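Polyketide biosynthesis 3-hydroxy-3-methylglutaryl-ACP synthase PksG (Bacillus subtilis, PDB 4YXT) catalyses the aldol condensation of an acetyl group carried by AcpK with a beta-ketothioester intermediate on PksL during biosynthesis of the antibiotic bacillaene. Local coordinates at residues A[345-349]-A[350-354]. The protein carries 1 engineered substitution. Numbering follows the deposited sequence.
Sequences ERQRT and FGIEK
F350 N donates to Q347 O at 3.1 Å and G351 N to R348 O at 3.0 Å, two successive i to i+3 bonds that follow the same spacing from T349 N to R346 O, where the chain leaves helix 341-349 in tight turns. Q347 O also accepts from a water at 2.7 Å, and this same water takes the N-H of I352. It thus bridges the last turn of one helix to the first turn of helix 352-357. Between them G351, with positive phi, turns the chain and occupies the N-cap position of the second helix. Within the helix, the side-chain hydroxyl of T349 donates from OG1 to R346 O at 3.1 Å, on the same face of that carbonyl as T349 N, so two donors grip one oxygen.

The packing centres on F350. With chi1 at -58°, its CG lies anti to the carbonyl carbon and the ring folds back along the preceding helical turn. There its edge meets the Q347 amide, OE1 lying near the ring plane 3.6 Å from CE2, with amide and ring planes 52° apart. A bend at chi2 (-60°) brings the Q347 amide round to this edge, while its NE2 bonds to M9 O and lies 4.2 Å from I352 CD1.

The junction joins helices 341-349 and 352-357 of this thiolase-like fold through a glycine-containing turn. F350 reaches N10 of strand 5-12 and P61 and I62 of helix 51-64, whereas Q347 and I352 both pack on D311 of helix 301-312.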
loop_
_atom_site.group_PDB
_atom_site.type_symbol
_atom_site.label_atom_id
_atom_site.label_comp_id
_atom_site.label_asym_id
_atom_site.label_seq_id
_atom_site.Cartn_x
_atom_site.Cartn_y
_atom_site.Cartn_z
ATOM N N GLU A 345 23.756 -10.537 17.979
ATOM C CA GLU A 345 23.471 -10.599 19.452
ATOM C C GLU A 345 22.101 -10.000 19.817
ATOM O O GLU A 345 21.347 -10.548 20.625
ATOM C CB GLU A 345 24.536 -9.880 20.299
ATOM C CG GLU A 345 25.983 -10.100 19.877
ATOM C CD GLU A 345 26.973 -9.629 20.932
ATOM O OE1 GLU A 345 26.890 -10.135 22.082
ATOM O OE2 GLU A 345 27.822 -8.748 20.615
ATOM N N ARG A 346 21.738 -8.893 19.177
ATOM C CA ARG A 346 20.469 -8.270 19.517
ATOM C C ARG A 346 19.329 -9.186 19.082
ATOM O O ARG A 346 18.382 -9.381 19.795
ATOM C CB ARG A 346 20.369 -6.875 18.891
ATOM C CG ARG A 346 18.988 -6.251 19.054
ATOM C CD ARG A 346 19.058 -4.752 19.065
ATOM N NE ARG A 346 17.783 -4.081 19.309
ATOM C CZ ARG A 346 17.552 -2.782 19.086
ATOM N NH1 ARG A 346 18.536 -2.019 18.609
ATOM N NH2 ARG A 346 16.349 -2.240 19.352
ATOM N N GLN A 347 19.426 -9.788 17.912
ATOM C CA GLN A 347 18.330 -10.685 17.494
ATOM C C GLN A 347 18.149 -11.851 18.418
ATOM O O GLN A 347 17.014 -12.322 18.604
ATOM C CB GLN A 347 18.572 -11.212 16.091
ATOM C CG GLN A 347 18.342 -10.139 15.032
ATOM C CD GLN A 347 16.937 -9.612 15.050
ATOM O OE1 GLN A 347 16.699 -8.458 15.337
ATOM N NE2 GLN A 347 15.991 -10.480 14.764
ATOM N N ARG A 348 19.265 -12.344 18.986
ATOM C CA ARG A 348 19.198 -13.475 19.967
ATOM C C ARG A 348 18.263 -13.170 21.116
ATOM O O ARG A 348 17.552 -14.033 21.562
ATOM C CB ARG A 348 20.573 -13.903 20.515
ATOM C CG ARG A 348 20.502 -15.286 21.192
ATOM C CD ARG A 348 21.409 -15.473 22.404
ATOM N NE ARG A 348 21.365 -14.321 23.314
ATOM C CZ ARG A 348 20.449 -14.104 24.261
ATOM N NH1 ARG A 348 19.447 -14.956 24.482
ATOM N NH2 ARG A 348 20.535 -13.005 24.994
ATOM N N THR A 349 18.195 -11.914 21.528
ATOM C CA THR A 349 17.336 -11.495 22.648
ATOM C C THR A 349 15.854 -11.799 22.445
ATOM O O THR A 349 15.127 -12.107 23.399
ATOM C CB THR A 349 17.479 -9.980 22.885
ATOM O OG1 THR A 349 18.867 -9.632 22.854
ATOM C CG2 THR A 349 16.967 -9.620 24.236
ATOM N N PHE A 350 15.379 -11.712 21.209
ATOM C CA PHE A 350 13.975 -12.021 20.955
ATOM C C PHE A 350 13.674 -13.500 21.060
ATOM O O PHE A 350 12.523 -13.879 21.175
ATOM C CB PHE A 350 13.546 -11.487 19.563
ATOM C CG PHE A 350 13.737 -9.996 19.410
ATOM C CD1 PHE A 350 13.041 -9.108 20.226
ATOM C CD2 PHE A 350 14.638 -9.478 18.488
ATOM C CE1 PHE A 350 13.216 -7.739 20.113
ATOM C CE2 PHE A 350 14.821 -8.108 18.374
ATOM C CZ PHE A 350 14.107 -7.237 19.192
ATOM N N GLY A 351 14.673 -14.386 20.991
ATOM C CA GLY A 351 14.329 -15.789 21.204
ATOM C C GLY A 351 13.317 -16.318 20.210
ATOM O O GLY A 351 12.409 -17.082 20.548
ATOM N N ILE A 352 13.508 -15.997 18.937
ATOM C CA ILE A 352 12.528 -16.478 17.917
ATOM C C ILE A 352 12.337 -17.996 17.952
ATOM O O ILE A 352 11.197 -18.476 17.989
ATOM C CB ILE A 352 12.885 -15.988 16.482
ATOM C CG1 ILE A 352 12.588 -14.493 16.348
ATOM C CG2 ILE A 352 12.091 -16.733 15.445
ATOM C CD1 ILE A 352 13.512 -13.795 15.357
ATOM N N GLU A 353 13.432 -18.742 17.938
ATOM C CA GLU A 353 13.390 -20.229 18.001
ATOM C C GLU A 353 12.590 -20.700 19.188
ATOM O O GLU A 353 11.656 -21.519 19.089
ATOM C CB GLU A 353 14.816 -20.810 18.097
ATOM C CG GLU A 353 15.291 -21.447 16.816
ATOM C CD GLU A 353 16.275 -22.576 16.995
ATOM O OE1 GLU A 353 17.322 -22.354 17.600
ATOM O OE2 GLU A 353 16.018 -23.682 16.497
ATOM N N LYS A 354 12.947 -20.136 20.339
ATOM C CA LYS A 354 12.245 -20.477 21.598
ATOM C C LYS A 354 10.738 -20.205 21.439
ATOM O O LYS A 354 9.855 -21.025 21.767
ATOM C CB LYS A 354 12.889 -19.646 22.703
ATOM C CG LYS A 354 12.593 -19.990 24.143
ATOM C CD LYS A 354 13.309 -18.976 25.055
ATOM C CE LYS A 354 12.445 -18.544 26.227
ATOM N NZ LYS A 354 11.151 -17.882 25.864
HETATM O O HOH W 1 15.816 -14.750 18.135
#